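Local coordinates for ornithine decarboxylase (Entamoeba histolytica, PDB 4AIB), which probably catalyses the pyridoxal 5'-phosphate-dependent decarboxylation of L-ornithine to putrescine in polyamine synthesis, working as a homodimer, at residues L169-K173 and L209-M215; G138-I143 and L179-H185; S310-Q316 and K352-P358; Q286-T290 and L345-E349. All blocks are in the same frame, centred on the assembly; numbering follows the deposited sequence.

Interaction 1 of 4, residues L169-K173 and L209-M215; sequences LKEIK and LAEQFGM
Leu209 CD2 meets Leu169 CD1 at 4.0 Å where two neighbouring outer helices of the pyridoxal-binding alpha/beta barrel, 164-174 and 194-212, lie against each other. One residue on, Ala210 offers its CB to the other branch of the same leucine, CD2, so the fork of Leu169 divides between two consecutive residues of helix 194-212. Phe213 follows just as that helix gives out. Its ring lies beneath Leu169 CB, which stands 4.2 Å from the ring centroid and only 9° off the normal, a CH-pi contact over the face. The backbone of Lys170 reaches ring atom CE2 obliquely, with CA 3.7 Å away. Lys173, its chain extended beyond CG, runs past the ring, and its CE comes to 3.3 Å from Phe213 O. Gly214, with positive phi (85°), closes the helix in a Schellman motif: Met215 N bonds back to Ala210 O and Gly214 N to Glu211 O. Past that turn the side chain of Met215 points toward helix 164-174 and reaches across with its chain extended beyond CG. Its SD packs on Leu169 CD2, while Leu179 of strand 179-184 backs both residues from the barrel wall. The terminal methyl goes furthest: Met215 CE lies against Ile172 CG2 at 3.8 Å and Lys173 CB at 3.7 Å.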
# COMPACT_ATOMS: atom_id res chain seq x y z
N LEU A 169 -11.25 -33.01 6.78
CA LEU A 169 -12.19 -33.85 6.03
C LEU A 169 -13.18 -34.58 6.94
O LEU A 169 -14.34 -34.77 6.56
CB LEU A 169 -11.44 -34.86 5.15
CG LEU A 169 -10.91 -34.40 3.79
CD1 LEU A 169 -10.02 -35.47 3.19
CD2 LEU A 169 -12.04 -34.04 2.83
N LYS A 170 -12.72 -34.99 8.12
CA LYS A 170 -13.58 -35.60 9.13
C LYS A 170 -14.63 -34.60 9.62
O LYS A 170 -15.80 -34.95 9.76
CB LYS A 170 -12.75 -36.12 10.31
CG LYS A 170 -13.55 -36.80 11.41
CD LYS A 170 -12.66 -37.29 12.54
CE LYS A 170 -13.47 -37.65 13.78
NZ LYS A 170 -14.35 -38.83 13.59
N GLU A 171 -14.20 -33.36 9.85
CA GLU A 171 -15.08 -32.30 10.32
C GLU A 171 -16.13 -31.90 9.27
O GLU A 171 -17.28 -31.63 9.62
CB GLU A 171 -14.27 -31.08 10.77
CG GLU A 171 -15.06 -30.00 11.50
CD GLU A 171 -15.51 -30.40 12.89
OE1 GLU A 171 -14.86 -31.26 13.52
OE2 GLU A 171 -16.53 -29.85 13.37
N ILE A 172 -15.72 -31.87 8.01
CA ILE A 172 -16.65 -31.59 6.91
C ILE A 172 -17.72 -32.68 6.82
O ILE A 172 -18.89 -32.39 6.60
CB ILE A 172 -15.92 -31.42 5.55
CG1 ILE A 172 -14.88 -30.30 5.63
CG2 ILE A 172 -16.91 -31.11 4.43
CD1 ILE A 172 -13.86 -30.30 4.50
N LYS A 173 -17.30 -33.93 7.03
CA LYS A 173 -18.21 -35.07 7.03
C LYS A 173 -19.12 -35.07 8.27
O LYS A 173 -20.32 -35.34 8.16
CB LYS A 173 -17.44 -36.39 6.95
CG LYS A 173 -18.29 -37.58 6.52
CD LYS A 173 -17.62 -38.91 6.82
CE LYS A 173 -18.60 -40.05 6.57
NZ LYS A 173 -18.01 -41.39 6.87
N LEU A 209 -8.91 -40.02 -1.06
CA LEU A 209 -9.12 -40.03 0.38
C LEU A 209 -10.52 -39.50 0.72
O LEU A 209 -11.23 -40.10 1.53
CB LEU A 209 -8.04 -39.20 1.10
CG LEU A 209 -8.07 -39.08 2.63
CD1 LEU A 209 -7.87 -40.43 3.31
CD2 LEU A 209 -7.01 -38.09 3.09
N ALA A 210 -10.90 -38.40 0.08
CA ALA A 210 -12.22 -37.79 0.28
C ALA A 210 -13.34 -38.65 -0.30
O ALA A 210 -14.46 -38.63 0.22
CB ALA A 210 -12.25 -36.39 -0.31
N GLU A 211 -13.04 -39.39 -1.36
CA GLU A 211 -13.99 -40.33 -1.96
C GLU A 211 -14.31 -41.47 -1.00
O GLU A 211 -15.42 -42.00 -1.00
CB GLU A 211 -13.46 -40.88 -3.28
CG GLU A 211 -13.73 -40.00 -4.49
CD GLU A 211 -13.31 -40.64 -5.80
OE1 GLU A 211 -12.22 -41.24 -5.86
OE2 GLU A 211 -14.09 -40.53 -6.78
N GLN A 212 -13.32 -41.84 -0.18
CA GLN A 212 -13.51 -42.86 0.85
C GLN A 212 -14.35 -42.33 2.02
O GLN A 212 -14.98 -43.11 2.73
CB GLN A 212 -12.15 -43.36 1.35
CG GLN A 212 -11.43 -44.30 0.40
CD GLN A 212 -10.12 -44.82 0.97
OE1 GLN A 212 -9.30 -44.05 1.47
NE2 GLN A 212 -9.93 -46.13 0.90
N PHE A 213 -14.34 -41.01 2.20
CA PHE A 213 -15.20 -40.36 3.20
C PHE A 213 -16.66 -40.28 2.73
O PHE A 213 -17.52 -39.77 3.45
CB PHE A 213 -14.67 -38.95 3.51
CG PHE A 213 -13.63 -38.91 4.59
CD1 PHE A 213 -12.31 -39.29 4.33
CD2 PHE A 213 -13.95 -38.48 5.87
CE1 PHE A 213 -11.35 -39.25 5.32
CE2 PHE A 213 -12.99 -38.44 6.87
CZ PHE A 213 -11.69 -38.82 6.60
N GLY A 214 -16.93 -40.79 1.53
CA GLY A 214 -18.28 -40.78 0.97
C GLY A 214 -18.60 -39.47 0.26
O GLY A 214 -19.77 -39.19 -0.02
N MET A 215 -17.57 -38.68 -0.02
CA MET A 215 -17.73 -37.40 -0.69
C MET A 215 -17.45 -37.53 -2.19
O MET A 215 -16.71 -38.42 -2.62
CB MET A 215 -16.79 -36.35 -0.08
CG MET A 215 -17.06 -36.03 1.38
SD MET A 215 -15.63 -35.30 2.18
CE MET A 215 -16.32 -34.82 3.75

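Interaction 2 of 4, residues G138-I143 and L179-H185; sequences GIMIRI and LDGVHFH
His183 O takes the amide of Ile143 at 2.7 Å, the donor nitrogen lying nearly in line with C=O (C=O...N 171°), and also receives a CA-H...O contact from Arg142. His183 N in turn bonds to Ile141 O, again at 2.7 Å, so this one histidine backbone ties the strand on both sides of Arg142. Further back Ile141 N donates to Gly181 O, and Asp180 N to Ile139 O from above that carbonyl's plane. Between these last two the register slips by one residue, a beta bulge at Asp180, and Gly181 sits beyond it with phi 158°. The strands are parallel neighbours, 138-143 and 179-184, in the alpha/beta barrel that binds pyridoxal phosphate in this family; helix 164-174 makes the crossover between them. On one face Ile141 CG2 meets Val182 CG2, and Ile143 CG1 lies 3.7 Å from Val182 CG1. The other face carries Met140, Arg142 and His183. Met140 SD rests 3.7 Å from His183 CB, the two side chains crossing at about a right angle. Arg142 leaves with CG anti to its N (chi1 -176°) and runs beside the imidazole: its CG and CD each pass His183 CD2 at 3.6 Å, while the guanidinium plane stands almost perpendicular to the ring, and His183 NE2 lies over one face of the guanidinium. Beyond that, Arg142 NH2 approaches His185 CB at 3.5 Å.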
# COMPACT_ATOMS: atom_id res chain seq x y z
N GLY A 138 -20.70 -24.80 -0.94
CA GLY A 138 -19.71 -25.83 -1.26
C GLY A 138 -18.33 -25.46 -0.77
O GLY A 138 -17.92 -24.30 -0.87
N ILE A 139 -17.61 -26.44 -0.25
CA ILE A 139 -16.31 -26.20 0.39
C ILE A 139 -15.17 -26.85 -0.38
O ILE A 139 -15.25 -28.01 -0.79
CB ILE A 139 -16.32 -26.70 1.85
CG1 ILE A 139 -17.31 -25.89 2.69
CG2 ILE A 139 -14.92 -26.63 2.47
CD1 ILE A 139 -17.73 -26.56 3.98
N MET A 140 -14.10 -26.07 -0.58
CA MET A 140 -12.89 -26.58 -1.21
C MET A 140 -11.77 -26.62 -0.17
O MET A 140 -11.57 -25.66 0.58
CB MET A 140 -12.49 -25.70 -2.39
CG MET A 140 -12.25 -26.47 -3.68
SD MET A 140 -11.60 -25.49 -5.04
CE MET A 140 -12.80 -24.16 -5.15
N ILE A 141 -11.04 -27.73 -0.13
CA ILE A 141 -9.96 -27.90 0.85
C ILE A 141 -8.63 -27.39 0.30
O ILE A 141 -8.20 -27.78 -0.79
CB ILE A 141 -9.88 -29.36 1.36
CG1 ILE A 141 -8.94 -29.47 2.57
CG2 ILE A 141 -9.50 -30.33 0.25
CD1 ILE A 141 -9.19 -30.67 3.45
N ARG A 142 -7.98 -26.49 1.04
CA ARG A 142 -6.71 -25.92 0.61
C ARG A 142 -5.52 -26.74 1.10
O ARG A 142 -5.34 -26.93 2.30
CB ARG A 142 -6.58 -24.45 1.05
CG ARG A 142 -5.32 -23.77 0.54
CD ARG A 142 -5.39 -22.25 0.68
NE ARG A 142 -4.16 -21.61 0.23
CZ ARG A 142 -4.01 -20.29 0.07
NH1 ARG A 142 -5.02 -19.46 0.31
NH2 ARG A 142 -2.85 -19.81 -0.35
N ILE A 143 -4.72 -27.23 0.15
CA ILE A 143 -3.52 -28.02 0.46
C ILE A 143 -2.25 -27.29 0.01
O ILE A 143 -2.33 -26.18 -0.53
CB ILE A 143 -3.60 -29.45 -0.14
CG1 ILE A 143 -3.66 -29.43 -1.67
CG2 ILE A 143 -4.78 -30.22 0.44
CD1 ILE A 143 -2.36 -29.82 -2.35
N LEU A 179 -18.55 -31.00 -0.18
CA LEU A 179 -17.17 -30.77 -0.61
C LEU A 179 -17.09 -30.68 -2.13
O LEU A 179 -17.38 -31.64 -2.84
CB LEU A 179 -16.24 -31.88 -0.09
CG LEU A 179 -14.74 -31.72 -0.33
CD1 LEU A 179 -14.10 -30.84 0.73
CD2 LEU A 179 -14.05 -33.07 -0.38
N ASP A 180 -16.69 -29.50 -2.62
CA ASP A 180 -16.52 -29.27 -4.05
C ASP A 180 -15.23 -29.91 -4.56
O ASP A 180 -15.20 -30.45 -5.67
CB ASP A 180 -16.55 -27.78 -4.37
CG ASP A 180 -17.94 -27.18 -4.25
OD1 ASP A 180 -18.94 -27.93 -4.36
OD2 ASP A 180 -18.04 -25.95 -4.06
N GLY A 181 -14.17 -29.86 -3.75
CA GLY A 181 -12.90 -30.49 -4.11
C GLY A 181 -11.68 -29.95 -3.39
O GLY A 181 -11.75 -29.58 -2.21
N VAL A 182 -10.57 -29.90 -4.11
CA VAL A 182 -9.27 -29.52 -3.55
C VAL A 182 -8.72 -28.26 -4.21
O VAL A 182 -8.93 -28.03 -5.41
CB VAL A 182 -8.24 -30.68 -3.68
CG1 VAL A 182 -7.01 -30.40 -2.84
CG2 VAL A 182 -8.86 -32.01 -3.27
N HIS A 183 -8.02 -27.44 -3.43
CA HIS A 183 -7.42 -26.19 -3.90
C HIS A 183 -6.02 -26.05 -3.37
O HIS A 183 -5.74 -26.40 -2.22
CB HIS A 183 -8.29 -25.01 -3.47
CG HIS A 183 -7.58 -23.67 -3.50
ND1 HIS A 183 -7.38 -22.98 -4.64
CD2 HIS A 183 -7.03 -22.91 -2.48
CE1 HIS A 183 -6.73 -21.84 -4.36
NE2 HIS A 183 -6.52 -21.79 -3.04
N PHE A 184 -5.12 -25.54 -4.21
CA PHE A 184 -3.76 -25.20 -3.76
C PHE A 184 -3.24 -23.94 -4.46
O PHE A 184 -3.53 -23.71 -5.63
CB PHE A 184 -2.79 -26.38 -3.94
CG PHE A 184 -2.56 -26.78 -5.37
CD1 PHE A 184 -1.52 -26.22 -6.11
CD2 PHE A 184 -3.35 -27.75 -5.97
CE1 PHE A 184 -1.30 -26.59 -7.43
CE2 PHE A 184 -3.13 -28.14 -7.29
CZ PHE A 184 -2.10 -27.56 -8.02
N HIS A 185 -2.48 -23.14 -3.72
CA HIS A 185 -1.89 -21.91 -4.25
C HIS A 185 -0.43 -21.87 -3.95
O HIS A 185 -0.02 -21.96 -2.79
CB HIS A 185 -2.60 -20.68 -3.69
CG HIS A 185 -2.42 -19.43 -4.52
ND1 HIS A 185 -1.29 -18.71 -4.50
CD2 HIS A 185 -3.28 -18.80 -5.41
CE1 HIS A 185 -1.42 -17.66 -5.34
NE2 HIS A 185 -2.64 -17.71 -5.89

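Interaction 3 of 4, residues S310-Q316 and K352-P358; sequences SCECITQ and KDWLLFP
Thr315 reaches across to Asp353 and Trp354, and its side chain forks as soon as it leaves the backbone. CB itself lies within packing distance of Asp353 OD1 and Lys352 O. With chi1 at 41°, OG1 sits between the backbone N and the carbonyl carbon, from where it faces two partners: it donates to Asp353 OD1 at 2.6 Å, using the anti lone pair of that oxygen, and accepts the amide of Trp354 at 3.2 Å. The methyl branch, CG2, turns to Lys352 O and to the side of Trp354, 3.9 Å from its CB. The hydroxyl is thus held as donor and acceptor at once, and the other carboxylate oxygen, Asp353 OD2, is bonded to the amide of Glu349, so both carboxylate oxygens of Asp353 have a partner. Toward the other end of the contact the chains pair as strands. Leu356 N donates to Glu312 O at 3.2 Å, nearly straight, whereas the return bond from Glu312 N to Leu356 O and the one from Ile314 N to Trp354 O are weak. Ile314 CD1 packs on Leu356 CB. Beyond this, Cys311 lays its CB over one face of the Phe357 ring, 3.9 Å from the centroid, and its SG approaches the same ring obliquely in a sulfur-aromatic contact while touching Leu355 CD2. Strand 354-360 also pairs with strand 267-281, so the short strand 312-313 adds an antiparallel edge to the mixed sheet of the beta domain that class-II decarboxylases carry beside their barrel.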
# COMPACT_ATOMS: atom_id res chain seq x y z
N SER A 310 10.99 -2.07 -16.55
CA SER A 310 11.54 -1.52 -17.79
C SER A 310 10.59 -0.53 -18.47
O SER A 310 9.40 -0.79 -18.59
CB SER A 310 11.91 -2.64 -18.77
OG SER A 310 12.91 -3.48 -18.22
N CYS A 311 11.15 0.60 -18.90
CA CYS A 311 10.39 1.66 -19.56
C CYS A 311 11.24 2.35 -20.63
O CYS A 311 12.45 2.11 -20.72
CB CYS A 311 9.93 2.70 -18.54
SG CYS A 311 11.27 3.72 -17.88
N GLU A 312 10.62 3.21 -21.43
CA GLU A 312 11.34 3.97 -22.46
C GLU A 312 10.79 5.39 -22.63
O GLU A 312 9.62 5.66 -22.35
CB GLU A 312 11.34 3.22 -23.80
CG GLU A 312 9.98 2.73 -24.27
CD GLU A 312 10.02 2.15 -25.67
OE1 GLU A 312 10.49 1.01 -25.83
OE2 GLU A 312 9.56 2.83 -26.62
N CYS A 313 11.66 6.29 -23.08
CA CYS A 313 11.27 7.68 -23.33
C CYS A 313 10.64 7.80 -24.71
O CYS A 313 11.34 7.82 -25.73
CB CYS A 313 12.47 8.61 -23.19
SG CYS A 313 12.07 10.34 -23.53
N ILE A 314 9.32 7.91 -24.73
CA ILE A 314 8.52 7.87 -25.96
C ILE A 314 8.56 9.17 -26.77
O ILE A 314 8.50 9.15 -28.01
CB ILE A 314 7.06 7.45 -25.63
CG1 ILE A 314 6.86 5.96 -25.92
CG2 ILE A 314 6.03 8.24 -26.43
CD1 ILE A 314 7.66 5.03 -25.04
N THR A 315 8.69 10.29 -26.06
CA THR A 315 8.64 11.63 -26.67
C THR A 315 9.78 11.92 -27.64
O THR A 315 9.58 12.63 -28.63
CB THR A 315 8.62 12.72 -25.58
OG1 THR A 315 9.54 12.35 -24.54
CG2 THR A 315 7.23 12.87 -25.00
N GLN A 316 10.96 11.38 -27.35
CA GLN A 316 12.11 11.51 -28.25
C GLN A 316 12.63 10.14 -28.68
O GLN A 316 12.87 9.26 -27.85
CB GLN A 316 13.22 12.37 -27.64
CG GLN A 316 13.70 11.93 -26.26
CD GLN A 316 14.82 12.80 -25.71
OE1 GLN A 316 15.68 12.33 -24.97
NE2 GLN A 316 14.81 14.09 -26.06
N LYS A 352 8.15 18.17 -20.91
CA LYS A 352 8.22 17.90 -22.34
C LYS A 352 8.30 16.40 -22.62
O LYS A 352 7.62 15.90 -23.52
CB LYS A 352 9.41 18.64 -22.97
CG LYS A 352 9.39 18.73 -24.49
CD LYS A 352 10.20 17.62 -25.14
CE LYS A 352 10.18 17.73 -26.66
NZ LYS A 352 10.96 16.64 -27.31
N ASP A 353 9.11 15.69 -21.84
CA ASP A 353 9.35 14.26 -22.03
C ASP A 353 8.44 13.37 -21.18
O ASP A 353 8.08 13.73 -20.06
CB ASP A 353 10.82 13.91 -21.80
CG ASP A 353 11.72 14.39 -22.92
OD1 ASP A 353 11.62 13.86 -24.04
OD2 ASP A 353 12.54 15.30 -22.68
N TRP A 354 8.09 12.21 -21.72
CA TRP A 354 7.20 11.26 -21.07
C TRP A 354 7.76 9.86 -21.05
O TRP A 354 8.61 9.51 -21.87
CB TRP A 354 5.84 11.25 -21.76
CG TRP A 354 4.96 12.45 -21.45
CD1 TRP A 354 5.20 13.78 -21.77
CD2 TRP A 354 3.67 12.45 -20.75
NE1 TRP A 354 4.18 14.58 -21.33
CE2 TRP A 354 3.23 13.85 -20.71
CE3 TRP A 354 2.86 11.47 -20.17
CZ2 TRP A 354 2.04 14.23 -20.11
CZ3 TRP A 354 1.66 11.87 -19.57
CH2 TRP A 354 1.26 13.22 -19.55
N LEU A 355 7.28 9.06 -20.10
CA LEU A 355 7.71 7.67 -19.94
C LEU A 355 6.55 6.72 -20.15
O LEU A 355 5.47 6.93 -19.61
CB LEU A 355 8.30 7.45 -18.54
CG LEU A 355 9.76 7.77 -18.22
CD1 LEU A 355 10.09 9.25 -18.36
CD2 LEU A 355 10.08 7.30 -16.81
N LEU A 356 6.77 5.67 -20.93
CA LEU A 356 5.79 4.59 -21.07
C LEU A 356 6.29 3.33 -20.37
O LEU A 356 7.35 2.80 -20.71
CB LEU A 356 5.47 4.31 -22.54
CG LEU A 356 4.75 3.00 -22.93
CD1 LEU A 356 3.30 2.98 -22.46
CD2 LEU A 356 4.82 2.77 -24.44
N PHE A 357 5.53 2.88 -19.38
CA PHE A 357 5.80 1.62 -18.70
C PHE A 357 4.93 0.53 -19.34
O PHE A 357 3.73 0.46 -19.08
CB PHE A 357 5.50 1.74 -17.20
CG PHE A 357 6.41 2.69 -16.47
CD1 PHE A 357 6.11 4.04 -16.40
CD2 PHE A 357 7.57 2.23 -15.85
CE1 PHE A 357 6.94 4.92 -15.72
CE2 PHE A 357 8.41 3.10 -15.17
CZ PHE A 357 8.09 4.45 -15.11
N PRO A 358 5.54 -0.31 -20.20
CA PRO A 358 4.79 -1.33 -20.93
C PRO A 358 4.33 -2.46 -20.02
O PRO A 358 5.10 -2.92 -19.16
CB PRO A 358 5.80 -1.86 -21.96
CG PRO A 358 6.94 -0.90 -21.95
CD PRO A 358 6.97 -0.34 -20.56

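Interaction 4 of 4, residues Q286-T290 and L345-E349; sequences QIEYT and LPEME
Tyr289 presents one ring face to the methyl of Met348: CE hovers over the centre of the ring, 3.7 Å from the centroid and 12° off the normal, a CH-pi contact. Met348 SD is also above this face but farther off, 5.0 Å from the centroid, in a Met-aromatic arrangement. At the edge, in the plane of the ring, lies Met348 O, which has its own hydrogen bond from Lys276 NZ. Met348 thus covers one face and part of the rim, with CB at 3.6 Å from ring atom CE1 and the chain bending at chi3 (-75°) to bring the methyl back over the ring. The phenol oxygen meets the backbone: Met348 N donates to Tyr289 OH at 2.8 Å with an N-H...O angle of 164°. Glu347 CA lies close to the same oxygen. Two residues earlier on the same face of its strand, Ile287 CD1 touches Glu347 CG at 3.9 Å, their side chains crossing at about a right angle. The two segments belong to the beta domain, but strands 284-291 and 341-346 are not direct neighbours: strand 324-330 lies between them in the sheet, and side chains of 286-290 meet both backbone and side chains where the chain leaves strand 341-346. The chemistry is a single straight hydrogen bond joined to methyl-on-ring packing: the hydroxyl of the buried Tyr289 accepts a main-chain N-H while the methyl lies on the ring face.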
# COMPACT_ATOMS: atom_id res chain seq x y z
N GLN A 286 24.91 10.78 -13.41
CA GLN A 286 23.62 10.10 -13.41
C GLN A 286 22.52 11.14 -13.22
O GLN A 286 22.73 12.16 -12.55
CB GLN A 286 23.55 9.02 -12.32
CG GLN A 286 23.90 9.48 -10.91
CD GLN A 286 23.48 8.50 -9.83
OE1 GLN A 286 23.32 7.30 -10.08
NE2 GLN A 286 23.31 9.00 -8.61
N ILE A 287 21.36 10.91 -13.83
CA ILE A 287 20.27 11.88 -13.78
C ILE A 287 19.04 11.32 -13.08
O ILE A 287 18.46 10.33 -13.53
CB ILE A 287 19.90 12.42 -15.18
CG1 ILE A 287 21.17 12.73 -16.00
CG2 ILE A 287 19.03 13.66 -15.06
CD1 ILE A 287 20.92 12.97 -17.48
N GLU A 288 18.65 11.96 -11.98
CA GLU A 288 17.47 11.55 -11.22
C GLU A 288 16.21 12.22 -11.75
O GLU A 288 16.21 13.42 -12.05
CB GLU A 288 17.66 11.89 -9.73
CG GLU A 288 18.60 10.95 -8.99
CD GLU A 288 19.03 11.49 -7.64
OE1 GLU A 288 18.16 11.95 -6.87
OE2 GLU A 288 20.24 11.46 -7.34
N TYR A 289 15.14 11.44 -11.87
CA TYR A 289 13.86 11.94 -12.36
C TYR A 289 12.73 11.67 -11.38
O TYR A 289 12.78 10.70 -10.61
CB TYR A 289 13.54 11.34 -13.72
CG TYR A 289 14.48 11.76 -14.83
CD1 TYR A 289 14.30 12.96 -15.51
CD2 TYR A 289 15.56 10.95 -15.19
CE1 TYR A 289 15.17 13.35 -16.52
CE2 TYR A 289 16.43 11.33 -16.20
CZ TYR A 289 16.23 12.53 -16.86
OH TYR A 289 17.09 12.91 -17.86
N THR A 290 11.73 12.53 -11.39
CA THR A 290 10.56 12.35 -10.55
C THR A 290 9.32 12.20 -11.43
O THR A 290 8.86 13.15 -12.07
CB THR A 290 10.41 13.50 -9.53
OG1 THR A 290 11.65 13.67 -8.83
CG2 THR A 290 9.31 13.19 -8.52
N LEU A 345 18.71 5.74 -19.94
CA LEU A 345 17.79 6.65 -20.63
C LEU A 345 18.49 7.92 -21.11
O LEU A 345 19.43 8.40 -20.47
CB LEU A 345 16.62 7.02 -19.71
CG LEU A 345 15.46 6.04 -19.58
CD1 LEU A 345 14.68 6.31 -18.31
CD2 LEU A 345 14.54 6.10 -20.80
N PRO A 346 18.02 8.49 -22.24
CA PRO A 346 18.57 9.77 -22.71
C PRO A 346 18.17 10.92 -21.78
O PRO A 346 17.20 10.78 -21.03
CB PRO A 346 17.93 9.94 -24.09
CG PRO A 346 16.66 9.18 -24.01
CD PRO A 346 16.95 8.00 -23.13
N GLU A 347 18.91 12.02 -21.83
CA GLU A 347 18.60 13.19 -21.01
C GLU A 347 17.22 13.74 -21.37
O GLU A 347 16.93 14.02 -22.54
CB GLU A 347 19.67 14.28 -21.18
CG GLU A 347 19.57 15.40 -20.16
CD GLU A 347 20.52 16.56 -20.44
OE1 GLU A 347 20.73 16.89 -21.63
OE2 GLU A 347 21.05 17.14 -19.47
N MET A 348 16.37 13.87 -20.35
CA MET A 348 14.99 14.28 -20.55
C MET A 348 14.70 15.65 -19.95
O MET A 348 15.38 16.09 -19.02
CB MET A 348 14.04 13.23 -19.97
CG MET A 348 14.03 11.92 -20.73
SD MET A 348 12.95 10.67 -20.01
CE MET A 348 13.90 10.16 -18.58
N GLU A 349 13.68 16.32 -20.48
CA GLU A 349 13.25 17.63 -20.01
C GLU A 349 11.85 17.51 -19.38
O GLU A 349 10.90 17.14 -20.07
CB GLU A 349 13.25 18.64 -21.16
CG GLU A 349 12.96 20.08 -20.75
CD GLU A 349 12.99 21.03 -21.93
OE1 GLU A 349 14.04 21.10 -22.62
OE2 GLU A 349 11.98 21.73 -22.16

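In the fold
The four contacts form two groups, one in each domain of the subunit. Interactions 1 and 2 touch, their centres 12 Å apart: Leu179 of the strand pair packs against Leu169, Ile172, Ala210 and Met215, joining the barrel wall to its outer helices. Interactions 3 and 4, centres 11 Å apart, share the beta domain; Leu355 CD1 lies 3.6 Å from Met348 SD, and their segments alternate along the chain. Between the groups, interactions 2 and 3 are about 21 Å apart at their nearest atoms. Interaction 2 comes closest to the predicted cofactor site: the side chain of His185 is about 9 Å from that of Lys57, the predicted pyridoxal phosphate lysine, unmodified here.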